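Local atomic coordinates of arylsulfatase (Pseudoalteromonas sp. MB47, PDB entry 7AJ0), a protein that probably removes sulfate groups from the algal polysaccharide fucoidan, as a thermostable sulfatase that assembles into an unusual hexamer. Residues Arg418-Thr430 against Arg433-Asn445. Residues are numbered along the deposited sequence; the frame is centred on the assembly and turned at random.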
loop_
_atom_site.group_PDB
_atom_site.type_symbol
_atom_site.label_atom_id
_atom_site.label_comp_id
_atom_site.label_asym_id
_atom_site.label_seq_id
_atom_site.Cartn_x
_atom_site.Cartn_y
_atom_site.Cartn_z
ATOM N N ARG A 418 10.899 -16.521 -34.725
ATOM C CA ARG A 418 11.443 -15.651 -33.690
ATOM C C ARG A 418 11.524 -16.420 -32.381
ATOM O O ARG A 418 10.536 -17.018 -31.940
ATOM C CB ARG A 418 10.583 -14.398 -33.514
ATOM C CG ARG A 418 10.999 -13.522 -32.342
ATOM C CD ARG A 418 10.234 -12.205 -32.319
ATOM N NE ARG A 418 10.666 -11.294 -33.377
ATOM C CZ ARG A 418 11.752 -10.530 -33.310
ATOM N NH1 ARG A 418 12.064 -9.733 -34.320
ATOM N NH2 ARG A 418 12.528 -10.565 -32.236
ATOM N N GLN A 419 12.701 -16.396 -31.761
ATOM C CA GLN A 419 12.931 -17.121 -30.522
ATOM C C GLN A 419 12.726 -16.256 -29.289
ATOM O O GLN A 419 12.323 -16.774 -28.241
ATOM C CB GLN A 419 14.353 -17.688 -30.517
ATOM C CG GLN A 419 14.604 -18.733 -29.454
ATOM C CD GLN A 419 15.967 -19.384 -29.595
ATOM O OE1 GLN A 419 16.101 -20.598 -29.445
ATOM N NE2 GLN A 419 16.984 -18.579 -29.883
ATOM N N VAL A 420 12.990 -14.955 -29.384
ATOM C CA VAL A 420 12.941 -14.068 -28.231
ATOM C C VAL A 420 12.425 -12.704 -28.667
ATOM O O VAL A 420 12.686 -12.246 -29.784
ATOM C CB VAL A 420 14.329 -13.920 -27.560
ATOM C CG1 VAL A 420 14.249 -12.971 -26.375
ATOM C CG2 VAL A 420 14.873 -15.275 -27.129
ATOM N N VAL A 421 11.680 -12.060 -27.774
ATOM C CA VAL A 421 11.274 -10.670 -27.929
ATOM C C VAL A 421 12.010 -9.863 -26.870
ATOM O O VAL A 421 11.970 -10.210 -25.683
ATOM C CB VAL A 421 9.752 -10.496 -27.792
ATOM C CG1 VAL A 421 9.378 -9.021 -27.829
ATOM C CG2 VAL A 421 9.034 -11.254 -28.895
ATOM N N TYR A 422 12.692 -8.807 -27.297
ATOM C CA TYR A 422 13.435 -7.936 -26.397
ATOM C C TYR A 422 12.669 -6.636 -26.210
ATOM O O TYR A 422 12.256 -6.003 -27.188
ATOM C CB TYR A 422 14.836 -7.661 -26.939
ATOM C CG TYR A 422 15.663 -8.915 -27.063
ATOM C CD1 TYR A 422 16.308 -9.454 -25.960
ATOM C CD2 TYR A 422 15.787 -9.568 -28.281
ATOM C CE1 TYR A 422 17.056 -10.605 -26.066
ATOM C CE2 TYR A 422 16.538 -10.716 -28.398
ATOM C CZ TYR A 422 17.169 -11.231 -27.288
ATOM O OH TYR A 422 17.918 -12.380 -27.397
ATOM N N MET A 423 12.491 -6.240 -24.957
ATOM C CA MET A 423 11.636 -5.121 -24.588
ATOM C C MET A 423 12.487 -4.006 -24.009
ATOM O O MET A 423 13.306 -4.242 -23.114
ATOM C CB MET A 423 10.576 -5.593 -23.594
ATOM C CG MET A 423 10.094 -7.002 -23.918
ATOM S SD MET A 423 8.404 -7.353 -23.443
ATOM C CE MET A 423 8.199 -8.958 -24.203
ATOM N N TRP A 424 12.305 -2.798 -24.539
ATOM C CA TRP A 424 13.067 -1.632 -24.131
ATOM C C TRP A 424 12.126 -0.490 -23.783
ATOM O O TRP A 424 11.085 -0.311 -24.424
ATOM C CB TRP A 424 14.016 -1.160 -25.238
ATOM C CG TRP A 424 15.174 -2.059 -25.490
ATOM C CD1 TRP A 424 15.150 -3.262 -26.125
ATOM C CD2 TRP A 424 16.539 -1.821 -25.128
ATOM N NE1 TRP A 424 16.415 -3.795 -26.179
ATOM C CE2 TRP A 424 17.285 -2.930 -25.570
ATOM C CE3 TRP A 424 17.202 -0.782 -24.467
ATOM C CZ2 TRP A 424 18.662 -3.032 -25.372
ATOM C CZ3 TRP A 424 18.569 -0.883 -24.273
ATOM C CH2 TRP A 424 19.284 -1.999 -24.727
ATOM N N SER A 425 12.503 0.283 -22.773
ATOM C CA SER A 425 11.883 1.572 -22.468
ATOM C C SER A 425 12.899 2.627 -22.909
ATOM O O SER A 425 13.799 2.998 -22.153
ATOM C CB SER A 425 11.529 1.696 -20.996
ATOM O OG SER A 425 10.947 2.960 -20.724
ATOM N N ARG A 426 12.760 3.092 -24.151
ATOM C CA ARG A 426 13.735 3.999 -24.753
ATOM C C ARG A 426 15.132 3.396 -24.654
ATOM O O ARG A 426 15.409 2.378 -25.297
ATOM C CB ARG A 426 13.646 5.376 -24.098
ATOM C CG ARG A 426 12.269 6.004 -24.274
ATOM C CD ARG A 426 12.309 7.519 -24.347
ATOM N NE ARG A 426 11.088 8.042 -24.960
ATOM C CZ ARG A 426 9.949 8.261 -24.306
ATOM N NH1 ARG A 426 8.892 8.736 -24.954
ATOM N NH2 ARG A 426 9.868 8.009 -23.006
ATOM N N GLU A 427 16.014 3.996 -23.862
ATOM C CA GLU A 427 17.380 3.506 -23.727
ATOM C C GLU A 427 17.553 2.507 -22.585
ATOM O O GLU A 427 18.690 2.150 -22.262
ATOM C CB GLU A 427 18.346 4.680 -23.529
ATOM C CG GLU A 427 18.640 5.469 -24.799
ATOM C CD GLU A 427 17.994 6.845 -24.815
ATOM O OE1 GLU A 427 17.250 7.180 -23.867
ATOM O OE2 GLU A 427 18.239 7.596 -25.782
ATOM N N ASP A 428 16.461 2.042 -21.981
ATOM C CA ASP A 428 16.514 1.093 -20.874
ATOM C C ASP A 428 16.025 -0.269 -21.350
ATOM O O ASP A 428 14.900 -0.390 -21.847
ATOM C CB ASP A 428 15.665 1.576 -19.697
ATOM C CG ASP A 428 16.263 2.778 -18.999
ATOM O OD1 ASP A 428 17.440 2.708 -18.584
ATOM O OD2 ASP A 428 15.555 3.798 -18.868
ATOM N N PHE A 429 16.870 -1.286 -21.196
ATOM C CA PHE A 429 16.465 -2.666 -21.434
ATOM C C PHE A 429 15.797 -3.203 -20.174
ATOM O O PHE A 429 16.427 -3.263 -19.112
ATOM C CB PHE A 429 17.668 -3.522 -21.814
ATOM C CG PHE A 429 17.345 -4.979 -21.974
ATOM C CD1 PHE A 429 16.749 -5.446 -23.132
ATOM C CD2 PHE A 429 17.637 -5.882 -20.968
ATOM C CE1 PHE A 429 16.451 -6.783 -23.283
ATOM C CE2 PHE A 429 17.342 -7.222 -21.114
ATOM C CZ PHE A 429 16.749 -7.673 -22.273
ATOM N N THR A 430 14.530 -3.599 -20.287
ATOM C CA THR A 430 13.739 -3.948 -19.117
ATOM C C THR A 430 13.329 -5.409 -19.054
ATOM O O THR A 430 13.260 -5.965 -17.956
ATOM C CB THR A 430 12.470 -3.084 -19.057
ATOM O OG1 THR A 430 11.660 -3.331 -20.215
ATOM C CG2 THR A 430 12.829 -1.604 -19.007
ATOM N N ARG A 433 10.999 -11.869 -23.582
ATOM C CA ARG A 433 10.140 -13.040 -23.548
ATOM C C ARG A 433 10.794 -14.162 -24.342
ATOM O O ARG A 433 11.276 -13.945 -25.458
ATOM C CB ARG A 433 8.744 -12.775 -24.113
ATOM C CG ARG A 433 7.903 -14.048 -24.126
ATOM C CD ARG A 433 6.470 -13.830 -24.554
ATOM N NE ARG A 433 5.806 -15.114 -24.766
ATOM C CZ ARG A 433 4.528 -15.258 -25.095
ATOM N NH1 ARG A 433 3.758 -14.192 -25.247
ATOM N NH2 ARG A 433 4.020 -16.470 -25.270
ATOM N N TRP A 434 10.777 -15.362 -23.770
ATOM C CA TRP A 434 11.355 -16.549 -24.392
ATOM C C TRP A 434 10.419 -17.709 -24.097
ATOM O O TRP A 434 10.106 -17.975 -22.932
ATOM C CB TRP A 434 12.761 -16.808 -23.861
ATOM C CG TRP A 434 13.305 -18.145 -24.217
ATOM C CD1 TRP A 434 13.342 -18.711 -25.455
ATOM C CD2 TRP A 434 13.906 -19.087 -23.324
ATOM N NE1 TRP A 434 13.920 -19.953 -25.388
ATOM C CE2 TRP A 434 14.277 -20.208 -24.091
ATOM C CE3 TRP A 434 14.164 -19.093 -21.951
ATOM C CZ2 TRP A 434 14.893 -21.323 -23.531
ATOM C CZ3 TRP A 434 14.774 -20.201 -21.397
ATOM C CH2 TRP A 434 15.133 -21.301 -22.186
ATOM N N LEU A 435 9.969 -18.390 -25.148
ATOM C CA LEU A 435 8.936 -19.423 -25.029
ATOM C C LEU A 435 7.706 -18.709 -24.471
ATOM O O LEU A 435 7.274 -17.700 -25.051
ATOM C CB LEU A 435 9.455 -20.590 -24.204
ATOM C CG LEU A 435 10.727 -21.266 -24.721
ATOM C CD1 LEU A 435 11.337 -22.178 -23.658
ATOM C CD2 LEU A 435 10.436 -22.048 -25.995
ATOM N N ASP A 436 7.129 -19.167 -23.365
ATOM C CA ASP A 436 5.994 -18.507 -22.736
ATOM C C ASP A 436 6.380 -17.893 -21.394
ATOM O O ASP A 436 5.541 -17.751 -20.503
ATOM C CB ASP A 436 4.841 -19.497 -22.579
ATOM C CG ASP A 436 4.408 -20.102 -23.908
ATOM O OD1 ASP A 436 4.389 -19.371 -24.923
ATOM O OD2 ASP A 436 4.093 -21.309 -23.943
ATOM N N TYR A 437 7.648 -17.514 -21.248
ATOM C CA TYR A 437 8.179 -16.972 -20.004
ATOM C C TYR A 437 8.580 -15.518 -20.203
ATOM O O TYR A 437 9.312 -15.190 -21.143
ATOM C CB TYR A 437 9.377 -17.795 -19.523
ATOM C CG TYR A 437 9.042 -19.255 -19.316
ATOM C CD1 TYR A 437 8.560 -19.708 -18.095
ATOM C CD2 TYR A 437 9.191 -20.175 -20.344
ATOM C CE1 TYR A 437 8.243 -21.037 -17.904
ATOM C CE2 TYR A 437 8.879 -21.506 -20.160
ATOM C CZ TYR A 437 8.407 -21.931 -18.939
ATOM O OH TYR A 437 8.090 -23.258 -18.754
ATOM N N LYS A 438 8.094 -14.655 -19.318
ATOM C CA LYS A 438 8.373 -13.224 -19.335
ATOM C C LYS A 438 9.329 -12.913 -18.191
ATOM O O LYS A 438 8.983 -13.109 -17.023
ATOM C CB LYS A 438 7.072 -12.433 -19.201
ATOM C CG LYS A 438 7.235 -10.931 -19.058
ATOM C CD LYS A 438 7.614 -10.276 -20.369
ATOM C CE LYS A 438 7.555 -8.762 -20.252
ATOM N NZ LYS A 438 6.184 -8.258 -19.943
ATOM N N ILE A 439 10.526 -12.437 -18.525
ATOM C CA ILE A 439 11.570 -12.155 -17.544
ATOM C C ILE A 439 11.797 -10.650 -17.508
ATOM O O ILE A 439 12.106 -10.037 -18.539
ATOM C CB ILE A 439 12.874 -12.896 -17.875
ATOM C CG1 ILE A 439 12.620 -14.396 -18.031
ATOM C CG2 ILE A 439 13.914 -12.660 -16.790
ATOM C CD1 ILE A 439 12.404 -14.828 -19.463
ATOM N N HIS A 440 11.650 -10.057 -16.327
ATOM C CA HIS A 440 11.831 -8.625 -16.140
ATOM C C HIS A 440 13.143 -8.358 -15.412
ATOM O O HIS A 440 13.392 -8.925 -14.342
ATOM C CB HIS A 440 10.680 -8.011 -15.338
ATOM C CG HIS A 440 9.344 -8.126 -15.997
ATOM N ND1 HIS A 440 8.719 -7.061 -16.607
ATOM C CD2 HIS A 440 8.504 -9.180 -16.126
ATOM C CE1 HIS A 440 7.554 -7.454 -17.088
ATOM N NE2 HIS A 440 7.400 -8.736 -16.812
ATOM N N PHE A 441 13.969 -7.489 -15.986
ATOM C CA PHE A 441 15.164 -6.996 -15.316
ATOM C C PHE A 441 14.972 -5.599 -14.749
ATOM O O PHE A 441 15.712 -5.208 -13.841
ATOM C CB PHE A 441 16.345 -7.017 -16.288
ATOM C CG PHE A 441 16.582 -8.366 -16.908
ATOM C CD1 PHE A 441 17.360 -9.314 -16.266
ATOM C CD2 PHE A 441 16.009 -8.693 -18.126
ATOM C CE1 PHE A 441 17.569 -10.558 -16.832
ATOM C CE2 PHE A 441 16.214 -9.936 -18.695
ATOM C CZ PHE A 441 16.995 -10.869 -18.048
ATOM N N LYS A 442 13.994 -4.854 -15.255
ATOM C CA LYS A 442 13.559 -3.589 -14.675
ATOM C C LYS A 442 12.041 -3.552 -14.756
ATOM O O LYS A 442 11.455 -3.995 -15.749
ATOM C CB LYS A 442 14.183 -2.392 -15.393
ATOM C CG LYS A 442 15.681 -2.250 -15.133
ATOM C CD LYS A 442 16.287 -1.081 -15.894
ATOM C CE LYS A 442 17.771 -0.930 -15.579
ATOM N NZ LYS A 442 18.376 0.220 -16.309
ATOM N N VAL A 443 11.408 -3.028 -13.709
ATOM C CA VAL A 443 9.968 -3.151 -13.516
ATOM C C VAL A 443 9.356 -1.767 -13.367
ATOM O O VAL A 443 9.850 -0.942 -12.589
ATOM C CB VAL A 443 9.648 -4.022 -12.286
ATOM C CG1 VAL A 443 8.208 -3.823 -11.837
ATOM C CG2 VAL A 443 9.920 -5.484 -12.603
ATOM N N PHE A 444 8.276 -1.522 -14.106
ATOM C CA PHE A 444 7.488 -0.311 -13.928
ATOM C C PHE A 444 6.543 -0.488 -12.744
ATOM O O PHE A 444 5.832 -1.494 -12.651
ATOM C CB PHE A 444 6.689 0.003 -15.190
ATOM C CG PHE A 444 7.527 0.488 -16.337
ATOM C CD1 PHE A 444 8.131 -0.409 -17.200
ATOM C CD2 PHE A 444 7.700 1.843 -16.559
ATOM C CE1 PHE A 444 8.896 0.035 -18.258
ATOM C CE2 PHE A 444 8.464 2.294 -17.618
ATOM C CZ PHE A 444 9.063 1.388 -18.467
ATOM N N ASN A 445 6.537 0.487 -11.842
ATOM C CA ASN A 445 5.692 0.459 -10.653
ATOM C C ASN A 445 4.841 1.720 -10.657
ATOM O O ASN A 445 5.376 2.831 -10.711
ATOM C CB ASN A 445 6.542 0.358 -9.387
ATOM C CG ASN A 445 5.766 -0.196 -8.211
ATOM O OD1 ASN A 445 5.310 -1.340 -8.236
ATOM N ND2 ASN A 445 5.623 0.610 -7.169
HETATM O O HOH W 1 14.102 -21.901 -27.659
#
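Val421 and Arg433 satisfy each other's backbones completely: Val421 N gives its proton to Arg433 O at 3.0 Å, and Arg433 N returns one to Val421 O at 2.8 Å. Arg433 O takes a further, softer contact from the CA of Val420. Three residues before Arg433 on the same strand, one carbonyl serves two donors. Thr430 O accepts from Phe441 N at 2.6 Å, tilted 21° from the carbonyl plane, and from Lys442 N at 3.0 Å on an in-plane lone pair. The double grip fixes the chain where strand 437-440 gives way to 442-446.

With CG anti to the backbone N (chi1 177°) and the chain extended as far as NE, Arg433 carries its guanidinium away from Val421; there NE meets Leu435 O, NH2 forms a salt bridge with Asp436 OD1, and NH1 reaches Tyr97. Gln419 and Trp434 run side by side, amide and indole almost perpendicular, and a water links them by donating to Gln419 OE1 and accepting from Trp434 NE1; Asp16 also binds that amide oxygen. Met423 SD rests on Lys438 CE at 3.6 Å, while the ammonium beyond is held by Glu350, Glu476 and the carbonyl of Thr348. A long salt bridge of 3.5 Å joins Asp428 OD1 to Lys442 NZ, and Phe429 CE2 touches Phe441 CD2, the rings near parallel but slid apart.

Strands 420-425, 428-434 and 437-440, adjacent in chain order and linked by type II' turns (Ser425-Asp428 and Trp434-Tyr437), form a beta meander, the start of the small four-stranded antiparallel sheet that accompanies the large mixed sheet in the sulfatase fold.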